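Long-range contacts in beta-N-acetylhexosaminidase (PDB 5BZA), which probably hydrolyses terminal non-reducing N-acetyl-D-hexosamine residues from N-acetyl-beta-D-hexosaminides, as a member of glycoside hydrolase family 3: residues B[55-60]-B[308-313]; B[22-27]-B[50-55]; B[155-160]-B[200-205]; B[3-8]-B[304-309]. All coordinates share one frame; numbering follows the deposited sequence.

Interaction 1: residues B[55-60]-B[308-313]; sequences NGRFIV and IVDEYL
At the N-terminal end of barrel strand 59-62, in the TIM-barrel domain of this family 3 glycosidase, R57 and I59 close on L313 of helix 299-314. That helix passes under the barrel: V309 also reaches A30 and L241, and Y312 OH bonds T204 O. L313 carries the contact, and its two methyl branches part company. CD2 drops onto I59, coming within 3.5 Å of I59 CG1, with the two side chains at about a right angle; I59 CD1 lies farther along, 4.4 Å from Y312 CB. CD1 stays on the arginine side, 3.9 Å from R57 NH2. The R57 chain kinks at its third torsion (chi3 -49°), which helps to lay the guanidinium across the leucine, so the charged group lies over aliphatic carbon. Its salt bridge to D310 is slack, with NH2 3.4 Å from D310 OD1, the two planes 36° apart and no hydrogen bond made. The aspartate has a stronger mate in K7, and R57 NH1 adds a weak hydrogen bond to S314 OG. One face of the guanidinium is met by L313 CB, 3.4 Å above its plane and displaced toward the rim.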
loop_
_atom_site.group_PDB
_atom_site.type_symbol
_atom_site.label_atom_id
_atom_site.label_comp_id
_atom_site.label_asym_id
_atom_site.label_seq_id
_atom_site.Cartn_x
_atom_site.Cartn_y
_atom_site.Cartn_z
ATOM N N ASN B 55 -16.322 -3.704 18.080
ATOM C CA ASN B 55 -17.287 -2.835 18.673
ATOM C C ASN B 55 -18.502 -2.652 17.826
ATOM O O ASN B 55 -19.077 -1.588 17.844
ATOM C CB ASN B 55 -16.628 -1.494 18.979
ATOM C CG ASN B 55 -15.771 -1.556 20.238
ATOM O OD1 ASN B 55 -16.230 -1.256 21.351
ATOM N ND2 ASN B 55 -14.524 -1.986 20.069
ATOM N N GLY B 56 -18.903 -3.690 17.091
ATOM C CA GLY B 56 -20.117 -3.627 16.289
ATOM C C GLY B 56 -19.921 -3.416 14.791
ATOM O O GLY B 56 -18.822 -3.557 14.258
ATOM N N ARG B 57 -21.004 -3.116 14.099
ATOM C CA ARG B 57 -20.967 -2.880 12.655
ATOM C C ARG B 57 -20.762 -1.403 12.380
ATOM O O ARG B 57 -21.436 -0.567 12.988
ATOM C CB ARG B 57 -22.269 -3.345 11.985
ATOM C CG ARG B 57 -22.566 -4.847 12.065
ATOM C CD ARG B 57 -23.949 -5.148 11.465
ATOM N NE ARG B 57 -24.986 -4.250 11.991
ATOM C CZ ARG B 57 -26.124 -3.946 11.361
ATOM N NH1 ARG B 57 -26.382 -4.459 10.159
ATOM N NH2 ARG B 57 -27.007 -3.123 11.927
ATOM N N PHE B 58 -19.809 -1.080 11.502
ATOM C CA PHE B 58 -19.561 0.292 11.124
ATOM C C PHE B 58 -19.447 0.346 9.612
ATOM O O PHE B 58 -18.944 -0.591 9.007
ATOM C CB PHE B 58 -18.271 0.842 11.719
ATOM C CG PHE B 58 -18.188 0.771 13.204
ATOM C CD1 PHE B 58 -17.628 -0.363 13.836
ATOM C CD2 PHE B 58 -18.607 1.856 13.983
ATOM C CE1 PHE B 58 -17.501 -0.414 15.218
ATOM C CE2 PHE B 58 -18.493 1.818 15.357
ATOM C CZ PHE B 58 -17.933 0.674 15.996
ATOM N N ILE B 59 -19.884 1.456 9.017
ATOM C CA ILE B 59 -19.490 1.832 7.675
ATOM C C ILE B 59 -18.146 2.544 7.808
ATOM O O ILE B 59 -18.054 3.548 8.538
ATOM C CB ILE B 59 -20.537 2.777 7.000
ATOM C CG1 ILE B 59 -21.921 2.133 7.058
ATOM C CG2 ILE B 59 -20.123 3.084 5.550
ATOM C CD1 ILE B 59 -23.037 3.058 6.698
ATOM N N VAL B 60 -17.118 2.028 7.121
ATOM C CA VAL B 60 -15.752 2.533 7.248
ATOM C C VAL B 60 -15.297 3.080 5.909
ATOM O O VAL B 60 -15.290 2.343 4.906
ATOM C CB VAL B 60 -14.717 1.424 7.709
ATOM C CG1 VAL B 60 -13.283 2.003 7.818
ATOM C CG2 VAL B 60 -15.149 0.789 9.026
ATOM N N ILE B 308 -32.633 2.972 6.575
ATOM C CA ILE B 308 -31.692 3.015 5.467
ATOM C C ILE B 308 -30.262 2.634 5.925
ATOM O O ILE B 308 -29.609 1.771 5.315
ATOM C CB ILE B 308 -31.702 4.404 4.797
ATOM C CG1 ILE B 308 -33.047 4.652 4.123
ATOM C CG2 ILE B 308 -30.614 4.520 3.763
ATOM C CD1 ILE B 308 -33.142 5.983 3.434
ATOM N N VAL B 309 -29.791 3.260 7.005
ATOM C CA VAL B 309 -28.464 2.948 7.488
ATOM C C VAL B 309 -28.326 1.469 7.827
ATOM O O VAL B 309 -27.326 0.835 7.477
ATOM C CB VAL B 309 -28.090 3.785 8.710
ATOM C CG1 VAL B 309 -26.800 3.234 9.351
ATOM C CG2 VAL B 309 -27.924 5.222 8.313
ATOM N N ASP B 310 -29.343 0.906 8.470
ATOM C CA ASP B 310 -29.301 -0.522 8.814
ATOM C C ASP B 310 -29.254 -1.394 7.559
ATOM O O ASP B 310 -28.508 -2.377 7.492
ATOM C CB ASP B 310 -30.489 -0.871 9.706
ATOM C CG ASP B 310 -30.206 -0.577 11.169
ATOM O OD1 ASP B 310 -29.014 -0.383 11.512
ATOM O OD2 ASP B 310 -31.168 -0.485 11.967
ATOM N N GLU B 311 -30.022 -1.033 6.545
ATOM C CA GLU B 311 -29.914 -1.787 5.303
ATOM C C GLU B 311 -28.465 -1.734 4.785
ATOM O O GLU B 311 -27.882 -2.791 4.501
ATOM C CB GLU B 311 -30.930 -1.275 4.265
ATOM C CG GLU B 311 -32.369 -1.656 4.681
ATOM C CD GLU B 311 -33.483 -0.932 3.890
ATOM O OE1 GLU B 311 -34.670 -1.326 4.044
ATOM O OE2 GLU B 311 -33.192 0.052 3.160
ATOM N N TYR B 312 -27.852 -0.543 4.730
ATOM C CA TYR B 312 -26.471 -0.457 4.205
ATOM C C TYR B 312 -25.488 -1.281 5.054
ATOM O O TYR B 312 -24.651 -2.015 4.523
ATOM C CB TYR B 312 -25.983 1.001 4.112
ATOM C CG TYR B 312 -26.443 1.683 2.826
ATOM C CD1 TYR B 312 -27.800 1.914 2.597
ATOM C CD2 TYR B 312 -25.535 2.060 1.824
ATOM C CE1 TYR B 312 -28.254 2.524 1.404
ATOM C CE2 TYR B 312 -25.984 2.666 0.615
ATOM C CZ TYR B 312 -27.352 2.901 0.415
ATOM O OH TYR B 312 -27.834 3.517 -0.758
ATOM N N LEU B 313 -25.577 -1.113 6.370
ATOM C CA LEU B 313 -24.760 -1.838 7.313
ATOM C C LEU B 313 -24.845 -3.320 7.046
ATOM O O LEU B 313 -23.819 -4.005 6.938
ATOM C CB LEU B 313 -25.194 -1.544 8.745
ATOM C CG LEU B 313 -24.713 -0.201 9.297
ATOM C CD1 LEU B 313 -25.269 0.106 10.673
ATOM C CD2 LEU B 313 -23.185 -0.234 9.343
#

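Interaction 2: residues B[22-27]-B[50-55]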
loop_
_atom_site.group_PDB
_atom_site.type_symbol
_atom_site.label_atom_id
_atom_site.label_comp_id
_atom_site.label_asym_id
_atom_site.label_seq_id
_atom_site.Cartn_x
_atom_site.Cartn_y
_atom_site.Cartn_z
ATOM N N GLU B 22 -13.962 6.211 23.675
ATOM C CA GLU B 22 -15.050 6.675 24.538
ATOM C C GLU B 22 -16.240 7.160 23.694
ATOM O O GLU B 22 -17.368 6.720 23.924
ATOM C CB GLU B 22 -14.611 7.830 25.482
ATOM C CG GLU B 22 -13.883 7.440 26.807
ATOM C CD GLU B 22 -13.328 8.661 27.603
ATOM O OE1 GLU B 22 -13.805 9.813 27.375
ATOM O OE2 GLU B 22 -12.426 8.462 28.473
ATOM N N VAL B 23 -15.989 8.065 22.743
ATOM C CA VAL B 23 -17.070 8.624 21.911
ATOM C C VAL B 23 -17.742 7.524 21.119
ATOM O O VAL B 23 -18.965 7.434 21.106
ATOM C CB VAL B 23 -16.584 9.705 20.945
ATOM C CG1 VAL B 23 -17.695 10.088 19.963
ATOM C CG2 VAL B 23 -16.105 10.889 21.715
ATOM N N ILE B 24 -16.931 6.658 20.502
ATOM C CA ILE B 24 -17.483 5.586 19.675
ATOM C C ILE B 24 -18.366 4.684 20.518
ATOM O O ILE B 24 -19.477 4.320 20.107
ATOM C CB ILE B 24 -16.380 4.751 19.017
ATOM C CG1 ILE B 24 -15.719 5.538 17.896
ATOM C CG2 ILE B 24 -16.948 3.516 18.385
ATOM C CD1 ILE B 24 -14.536 4.801 17.247
ATOM N N GLN B 25 -17.899 4.363 21.723
ATOM C CA GLN B 25 -18.647 3.441 22.586
ATOM C C GLN B 25 -19.875 4.094 23.204
ATOM O O GLN B 25 -20.900 3.448 23.405
ATOM C CB GLN B 25 -17.742 2.850 23.669
ATOM C CG GLN B 25 -16.850 1.762 23.116
ATOM C CD GLN B 25 -15.960 1.082 24.160
ATOM O OE1 GLN B 25 -15.430 1.718 25.076
ATOM N NE2 GLN B 25 -15.797 -0.220 24.014
ATOM N N LYS B 26 -19.779 5.372 23.520
ATOM C CA LYS B 26 -20.927 6.085 24.057
ATOM C C LYS B 26 -22.031 6.320 23.014
ATOM O O LYS B 26 -23.195 6.066 23.303
ATOM C CB LYS B 26 -20.512 7.423 24.665
ATOM C CG LYS B 26 -21.698 8.138 25.356
ATOM C CD LYS B 26 -21.255 9.414 26.065
ATOM C CE LYS B 26 -22.433 10.039 26.801
ATOM N NZ LYS B 26 -22.035 11.207 27.639
ATOM N N TYR B 27 -21.677 6.791 21.814
ATOM C CA TYR B 27 -22.699 7.211 20.844
ATOM C C TYR B 27 -23.011 6.233 19.725
ATOM O O TYR B 27 -24.035 6.377 19.057
ATOM C CB TYR B 27 -22.300 8.552 20.239
ATOM C CG TYR B 27 -22.222 9.628 21.283
ATOM C CD1 TYR B 27 -23.366 10.263 21.748
ATOM C CD2 TYR B 27 -21.004 9.949 21.884
ATOM C CE1 TYR B 27 -23.279 11.256 22.736
ATOM C CE2 TYR B 27 -20.914 10.929 22.854
ATOM C CZ TYR B 27 -22.045 11.575 23.273
ATOM O OH TYR B 27 -21.923 12.541 24.257
ATOM N N ASN B 50 -8.618 -2.840 14.442
ATOM C CA ASN B 50 -8.839 -3.885 15.441
ATOM C C ASN B 50 -9.941 -3.475 16.459
ATOM O O ASN B 50 -10.832 -4.254 16.798
ATOM C CB ASN B 50 -7.510 -4.206 16.164
ATOM C CG ASN B 50 -7.586 -5.453 16.990
ATOM O OD1 ASN B 50 -8.114 -6.471 16.541
ATOM N ND2 ASN B 50 -7.020 -5.411 18.185
ATOM N N PHE B 51 -9.850 -2.255 16.976
ATOM C CA PHE B 51 -10.918 -1.708 17.795
ATOM C C PHE B 51 -12.296 -1.772 17.079
ATOM O O PHE B 51 -13.313 -2.161 17.693
ATOM C CB PHE B 51 -10.584 -0.278 18.212
ATOM C CG PHE B 51 -11.661 0.377 19.005
ATOM C CD1 PHE B 51 -11.772 0.149 20.363
ATOM C CD2 PHE B 51 -12.593 1.205 18.376
ATOM C CE1 PHE B 51 -12.785 0.742 21.091
ATOM C CE2 PHE B 51 -13.615 1.812 19.096
ATOM C CZ PHE B 51 -13.715 1.583 20.455
ATOM N N LEU B 52 -12.351 -1.397 15.802
ATOM C CA LEU B 52 -13.647 -1.349 15.112
ATOM C C LEU B 52 -14.237 -2.742 14.979
ATOM O O LEU B 52 -15.448 -2.915 15.146
ATOM C CB LEU B 52 -13.514 -0.691 13.732
ATOM C CG LEU B 52 -13.161 0.806 13.778
ATOM C CD1 LEU B 52 -12.833 1.365 12.373
ATOM C CD2 LEU B 52 -14.280 1.561 14.432
ATOM N N SER B 53 -13.378 -3.745 14.756
ATOM C CA SER B 53 -13.857 -5.145 14.590
ATOM C C SER B 53 -14.581 -5.703 15.828
ATOM O O SER B 53 -15.382 -6.642 15.745
ATOM C CB SER B 53 -12.704 -6.068 14.238
ATOM O OG SER B 53 -11.996 -6.430 15.422
ATOM N N ARG B 54 -14.251 -5.145 16.980
ATOM C CA ARG B 54 -14.790 -5.588 18.250
ATOM C C ARG B 54 -15.973 -4.761 18.777
ATOM O O ARG B 54 -16.581 -5.071 19.808
ATOM C CB ARG B 54 -13.637 -5.546 19.225
ATOM C CG ARG B 54 -12.596 -6.502 18.762
ATOM C CD ARG B 54 -11.363 -6.396 19.601
ATOM N NE ARG B 54 -10.623 -7.638 19.502
ATOM C CZ ARG B 54 -9.713 -8.014 20.385
ATOM N NH1 ARG B 54 -9.407 -7.201 21.405
ATOM N NH2 ARG B 54 -9.116 -9.197 20.237
ATOM N N ASN B 55 -16.322 -3.704 18.080
ATOM C CA ASN B 55 -17.287 -2.835 18.673
ATOM C C ASN B 55 -18.502 -2.652 17.826
ATOM O O ASN B 55 -19.077 -1.588 17.844
ATOM C CB ASN B 55 -16.628 -1.494 18.979
ATOM C CG ASN B 55 -15.771 -1.556 20.238
ATOM O OD1 ASN B 55 -16.230 -1.256 21.351
ATOM N ND2 ASN B 55 -14.524 -1.986 20.069
#
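I24 and F51 form the close-packed half of this contact between two neighbouring outer helices of the barrel, whose short segments run nearly parallel, 14° apart, with axes 11.8 Å from each other. I24 CD1 comes to 3.6 Å from F51 CE2, obliquely to the ring, and the two side chains run antiparallel past one another. The phenyl gets there because its CG stands opposite the backbone N (chi1 177°), throwing the ring out toward helix 18-27. L52 CD2 backs up the isoleucine from 4.3 Å off I24 CD1, and F58 closes in on both I24 and L52 from the barrel side. The outer half is sparser and polar. Exposed Q25 sets its CG at the edge of the F51 ring and gives NE2 to N55 OD1 (2.9 Å), in the carbonyl plane, though the two amides are turned 62° apart. N55 ND2 in turn donates to F51 O at 2.7 Å while lying over one face of the ring. Cutting N55 back to an alanine would probably leave the Q25 amide without this acceptor and the F51 ring face without its amide neighbour. With both ends of the N55 amide engaged, the bonding pattern is consistent with a single amide orientation, oxygen toward Q25 and nitrogen toward F51 O.

Interaction 3: residues B[155-160]-B[200-205]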
loop_
_atom_site.group_PDB
_atom_site.type_symbol
_atom_site.label_atom_id
_atom_site.label_comp_id
_atom_site.label_asym_id
_atom_site.label_seq_id
_atom_site.Cartn_x
_atom_site.Cartn_y
_atom_site.Cartn_z
ATOM N N VAL B 155 -16.401 -2.328 -2.310
ATOM C CA VAL B 155 -16.625 -1.111 -1.556
ATOM C C VAL B 155 -17.829 -0.346 -2.116
ATOM O O VAL B 155 -17.969 -0.157 -3.320
ATOM C CB VAL B 155 -15.320 -0.280 -1.603
ATOM C CG1 VAL B 155 -15.552 1.106 -1.365
ATOM C CG2 VAL B 155 -14.353 -0.813 -0.568
ATOM N N ILE B 156 -18.710 0.111 -1.257
ATOM C CA ILE B 156 -19.835 0.962 -1.745
ATOM C C ILE B 156 -19.408 2.372 -2.042
ATOM O O ILE B 156 -19.002 3.087 -1.145
ATOM C CB ILE B 156 -20.970 1.006 -0.746
ATOM C CG1 ILE B 156 -21.508 -0.409 -0.604
ATOM C CG2 ILE B 156 -22.115 1.918 -1.252
ATOM C CD1 ILE B 156 -22.572 -0.493 0.393
ATOM N N PRO B 157 -19.547 2.792 -3.306
ATOM C CA PRO B 157 -19.188 4.170 -3.652
ATOM C C PRO B 157 -20.136 5.181 -3.040
ATOM O O PRO B 157 -21.276 4.852 -2.720
ATOM C CB PRO B 157 -19.264 4.178 -5.188
ATOM C CG PRO B 157 -20.273 3.147 -5.503
ATOM C CD PRO B 157 -20.115 2.062 -4.455
ATOM N N CYS B 158 -19.624 6.387 -2.833
ATOM C CA CYS B 158 -20.433 7.544 -2.439
ATOM C C CYS B 158 -20.187 8.689 -3.423
ATOM O O CYS B 158 -19.146 9.365 -3.403
ATOM C CB CYS B 158 -20.096 7.986 -1.013
ATOM S SG CYS B 158 -21.122 9.367 -0.430
ATOM N N ILE B 159 -21.136 8.896 -4.313
ATOM C CA ILE B 159 -20.951 9.896 -5.348
ATOM C C ILE B 159 -21.134 11.291 -4.747
ATOM O O ILE B 159 -21.883 11.472 -3.834
ATOM C CB ILE B 159 -21.909 9.640 -6.544
ATOM C CG1 ILE B 159 -23.374 9.623 -6.102
ATOM C CG2 ILE B 159 -21.515 8.336 -7.244
ATOM C CD1 ILE B 159 -24.332 9.327 -7.252
ATOM N N LYS B 160 -20.411 12.270 -5.275
ATOM C CA LYS B 160 -20.381 13.618 -4.713
ATOM C C LYS B 160 -20.023 14.617 -5.818
ATOM O O LYS B 160 -19.438 14.221 -6.828
ATOM C CB LYS B 160 -19.362 13.680 -3.550
ATOM C CG LYS B 160 -17.921 13.435 -3.986
ATOM C CD LYS B 160 -17.001 13.269 -2.779
ATOM C CE LYS B 160 -15.577 12.983 -3.213
ATOM N NZ LYS B 160 -14.674 12.829 -2.056
ATOM N N SER B 200 -28.766 2.783 -12.886
ATOM C CA SER B 200 -28.122 1.457 -12.779
ATOM C C SER B 200 -28.641 0.695 -11.578
ATOM O O SER B 200 -29.452 1.196 -10.809
ATOM C CB SER B 200 -26.587 1.584 -12.650
ATOM O OG SER B 200 -26.190 1.996 -11.319
ATOM N N ARG B 201 -28.121 -0.509 -11.374
ATOM C CA ARG B 201 -28.409 -1.260 -10.147
ATOM C C ARG B 201 -27.215 -1.298 -9.179
ATOM O O ARG B 201 -27.248 -2.079 -8.237
ATOM C CB ARG B 201 -28.834 -2.712 -10.465
ATOM C CG ARG B 201 -30.172 -2.892 -11.220
ATOM C CD ARG B 201 -31.382 -2.544 -10.334
ATOM N NE ARG B 201 -31.487 -3.399 -9.142
ATOM C CZ ARG B 201 -32.496 -3.369 -8.264
ATOM N NH1 ARG B 201 -33.492 -2.489 -8.395
ATOM N NH2 ARG B 201 -32.501 -4.196 -7.214
ATOM N N VAL B 202 -26.216 -0.417 -9.346
ATOM C CA VAL B 202 -25.151 -0.340 -8.355
ATOM C C VAL B 202 -25.672 0.352 -7.109
ATOM O O VAL B 202 -26.282 1.429 -7.185
ATOM C CB VAL B 202 -23.903 0.448 -8.845
ATOM C CG1 VAL B 202 -22.851 0.532 -7.731
ATOM C CG2 VAL B 202 -23.284 -0.206 -10.043
ATOM N N LYS B 203 -25.471 -0.279 -5.963
ATOM C CA LYS B 203 -25.813 0.353 -4.712
ATOM C C LYS B 203 -24.826 1.479 -4.490
ATOM O O LYS B 203 -23.593 1.260 -4.570
ATOM C CB LYS B 203 -25.750 -0.624 -3.545
ATOM C CG LYS B 203 -26.227 -0.013 -2.226
ATOM C CD LYS B 203 -26.428 -1.074 -1.166
ATOM C CE LYS B 203 -27.498 -0.638 -0.173
ATOM N NZ LYS B 203 -28.416 -1.751 0.202
ATOM N N THR B 204 -25.326 2.665 -4.152
ATOM C CA THR B 204 -24.427 3.799 -3.939
ATOM C C THR B 204 -24.925 4.685 -2.798
ATOM O O THR B 204 -26.101 4.687 -2.488
ATOM C CB THR B 204 -24.268 4.680 -5.247
ATOM O OG1 THR B 204 -23.315 5.725 -5.014
ATOM C CG2 THR B 204 -25.592 5.367 -5.660
ATOM N N ALA B 205 -24.028 5.425 -2.141
ATOM C CA ALA B 205 -24.503 6.533 -1.293
ATOM C C ALA B 205 -24.369 7.851 -2.086
ATOM O O ALA B 205 -23.674 7.921 -3.101
ATOM C CB ALA B 205 -23.737 6.600 0.061
#
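C158 and A205 sit opposite each other as a parallel bridge pair, their side chains on the same face of the sheet, with SG 3.8 Å from A205 CB. With SG anti to the backbone N (chi1 -177°), the thiol runs obliquely past the alanine methyl. Both backbone hydrogen bonds belong to A205: its N donates almost straight to P157 O (2.9 Å, 169° at the hydrogen), and its O accepts from I159 N at 3.0 Å, this donor being tilted out of the carbonyl plane. C158 CA adds a CH...O contact to A205 O between them. On the other face, the T204 side chain crosses both P157 and I159 at about a right angle. Its OG1 lies 3.2 Å from P157 O and near A205 O too, so the hydroxyl sits between two acceptors. I159 CG2 comes to 3.9 Å from T204 OG1 in that crossing, and the side chain carries the hydrophobic surface on toward helix 192-198. Farther down, I156 CG2 packs at 3.7 Å on K203 O, while the K203 chain crosses I156 obliquely and leads its ammonium to a cation-pi contact with Y312. The touching backbones are 68° apart in direction, so the approach is brief, and pairing passes on to M207, bonded to I159. Such pairing where neighbouring parallel strands, 156-162 and 205-208, begin is part of the TIM-barrel sheet.

Interaction 4: residues B[3-8]-B[304-309]; sequences VDLGKL and RSIKIV
Peptide carbonyls are the flat groups that I306 and V309 meet here; no aromatic ring takes part. The I306 methyl CD1 stands over one face of the D4 carbonyl group, 3.7 Å from D4 O. V309 approaches the K7 carbonyl differently, from beyond its oxygen end and off its plane, with CG2 3.4 Å from K7 O. Aliphatic contacts fill in around these two. I306 does most of the reaching, its chain extended (chi2 -179°) so that CD1 reaches out from the helix to the turn formed by D4 to L8, and also touches D4 CB at 3.8 Å. Nearer the backbone of the same side chain, L8 CD1 crosses at about a right angle and presses on I306 CG1 at 3.5 Å, with S305 CB its next neighbour at 4.0 Å. Trimming I306 to an alanine is likely to open a gap between the turn and helix 299-314, leaving L8 CD1 and the D4 carbonyl face without their packing partner. K7 starts toward the helix, CB lying 4.0 Å from V309 CG1, and its straight chain then carries NZ away to a salt bridge with D310, the residue after V309; within the turn its pairing with D4 OD1 is long. S305 OG turns instead to N271. The N-terminal turn is thus wedged between helix 299-314 and helix 281-293, which meets L5 through Y285, K289 and I292 and L8 through L288. L8, the residue before strand 9-13, is hydrogen-bonded through its backbone to I273 of strand 273-275.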
loop_
_atom_site.group_PDB
_atom_site.type_symbol
_atom_site.label_atom_id
_atom_site.label_comp_id
_atom_site.label_asym_id
_atom_site.label_seq_id
_atom_site.Cartn_x
_atom_site.Cartn_y
_atom_site.Cartn_z
ATOM N N VAL B 3 -31.829 4.353 21.118
ATOM C CA VAL B 3 -30.405 4.237 21.441
ATOM C C VAL B 3 -29.655 4.233 20.097
ATOM O O VAL B 3 -28.414 4.260 20.043
ATOM C CB VAL B 3 -30.107 2.974 22.317
ATOM C CG1 VAL B 3 -28.603 2.696 22.461
ATOM C CG2 VAL B 3 -30.674 3.176 23.707
ATOM N N ASP B 4 -30.419 4.244 19.001
ATOM C CA ASP B 4 -29.822 4.180 17.668
ATOM C C ASP B 4 -29.612 5.519 16.961
ATOM O O ASP B 4 -29.385 5.525 15.751
ATOM C CB ASP B 4 -30.720 3.342 16.741
ATOM C CG ASP B 4 -30.626 1.860 17.000
ATOM O OD1 ASP B 4 -29.598 1.420 17.562
ATOM O OD2 ASP B 4 -31.577 1.133 16.620
ATOM N N LEU B 5 -29.536 6.632 17.686
ATOM C CA LEU B 5 -29.436 7.904 16.972
ATOM C C LEU B 5 -28.054 8.100 16.390
ATOM O O LEU B 5 -27.861 8.950 15.482
ATOM C CB LEU B 5 -29.776 9.074 17.903
ATOM C CG LEU B 5 -31.259 9.052 18.225
ATOM C CD1 LEU B 5 -31.624 10.202 19.125
ATOM C CD2 LEU B 5 -31.990 9.145 16.893
ATOM N N GLY B 6 -27.119 7.268 16.867
ATOM C CA GLY B 6 -25.754 7.280 16.405
ATOM C C GLY B 6 -25.715 6.835 14.968
ATOM O O GLY B 6 -24.801 7.170 14.227
ATOM N N LYS B 7 -26.733 6.099 14.549
ATOM C CA LYS B 7 -26.788 5.703 13.149
ATOM C C LYS B 7 -26.917 6.908 12.213
ATOM O O LYS B 7 -26.607 6.824 11.032
ATOM C CB LYS B 7 -27.909 4.691 12.945
ATOM C CG LYS B 7 -27.525 3.385 13.654
ATOM C CD LYS B 7 -28.448 2.220 13.427
ATOM C CE LYS B 7 -27.904 1.024 14.200
ATOM N NZ LYS B 7 -28.750 -0.193 14.088
ATOM N N LEU B 8 -27.307 8.050 12.745
ATOM C CA LEU B 8 -27.447 9.203 11.876
ATOM C C LEU B 8 -26.155 10.016 11.823
ATOM O O LEU B 8 -26.158 11.159 11.357
ATOM C CB LEU B 8 -28.615 10.098 12.332
ATOM C CG LEU B 8 -29.987 9.783 11.714
ATOM C CD1 LEU B 8 -30.374 8.352 11.997
ATOM C CD2 LEU B 8 -31.096 10.767 12.160
ATOM N N ARG B 304 -36.962 6.448 9.136
ATOM C CA ARG B 304 -36.682 6.012 7.764
ATOM C C ARG B 304 -35.185 6.015 7.544
ATOM O O ARG B 304 -34.633 5.120 6.909
ATOM C CB ARG B 304 -37.383 6.916 6.724
ATOM C CG ARG B 304 -38.907 6.707 6.662
ATOM C CD ARG B 304 -39.587 7.278 5.409
ATOM N NE ARG B 304 -39.583 8.743 5.321
ATOM C CZ ARG B 304 -40.501 9.540 5.887
ATOM N NH1 ARG B 304 -41.485 9.022 6.629
ATOM N NH2 ARG B 304 -40.419 10.866 5.741
ATOM N N SER B 305 -34.546 7.055 8.073
ATOM C CA SER B 305 -33.104 7.189 8.048
ATOM C C SER B 305 -32.394 5.997 8.710
ATOM O O SER B 305 -31.520 5.370 8.105
ATOM C CB SER B 305 -32.721 8.496 8.731
ATOM O OG SER B 305 -33.057 9.599 7.893
ATOM N N ILE B 306 -32.777 5.688 9.947
ATOM C CA ILE B 306 -32.232 4.545 10.658
ATOM C C ILE B 306 -32.426 3.261 9.852
ATOM O O ILE B 306 -31.521 2.406 9.784
ATOM C CB ILE B 306 -32.838 4.417 12.055
ATOM C CG1 ILE B 306 -32.288 5.534 12.940
ATOM C CG2 ILE B 306 -32.526 3.062 12.650
ATOM C CD1 ILE B 306 -32.783 5.507 14.368
ATOM N N LYS B 307 -33.595 3.129 9.221
ATOM C CA LYS B 307 -33.866 1.944 8.402
ATOM C C LYS B 307 -32.862 1.837 7.240
ATOM O O LYS B 307 -32.280 0.759 6.979
ATOM C CB LYS B 307 -35.295 1.996 7.846
ATOM C CG LYS B 307 -35.693 0.781 7.013
ATOM C CD LYS B 307 -37.197 0.733 6.778
ATOM C CE LYS B 307 -37.544 -0.151 5.574
ATOM N NZ LYS B 307 -36.562 -1.282 5.402
ATOM N N ILE B 308 -32.633 2.972 6.575
ATOM C CA ILE B 308 -31.692 3.015 5.467
ATOM C C ILE B 308 -30.262 2.634 5.925
ATOM O O ILE B 308 -29.609 1.771 5.315
ATOM C CB ILE B 308 -31.702 4.404 4.797
ATOM C CG1 ILE B 308 -33.047 4.652 4.123
ATOM C CG2 ILE B 308 -30.614 4.520 3.763
ATOM C CD1 ILE B 308 -33.142 5.983 3.434
ATOM N N VAL B 309 -29.791 3.260 7.005
ATOM C CA VAL B 309 -28.464 2.948 7.488
ATOM C C VAL B 309 -28.326 1.469 7.827
ATOM O O VAL B 309 -27.326 0.835 7.477
ATOM C CB VAL B 309 -28.090 3.785 8.710
ATOM C CG1 VAL B 309 -26.800 3.234 9.351
ATOM C CG2 VAL B 309 -27.924 5.222 8.313
#

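Overall arrangement
All four contacts lie in the TIM-barrel domain, and helix 299-314 ties three of them together. Interactions 1 and 4 share I308 and V309, have centres 9 Å apart, and are bridged by D310 OD1 and K7 NZ at 2.6 Å. Interaction 3 joins through Y312, whose OH is 2.7 Å from T204 O, a probable hydrogen bond. Interaction 2 meets interaction 1 through shared N55 and through F58 CE2, 3.8 Å from I24 CG2, but stays about 13 Å from interaction 3 at nearest atoms. Metal lies near two contacts: R54 in 50-55 helps hold one cadmium ion, and another is about 10 Å from the C158 side chain.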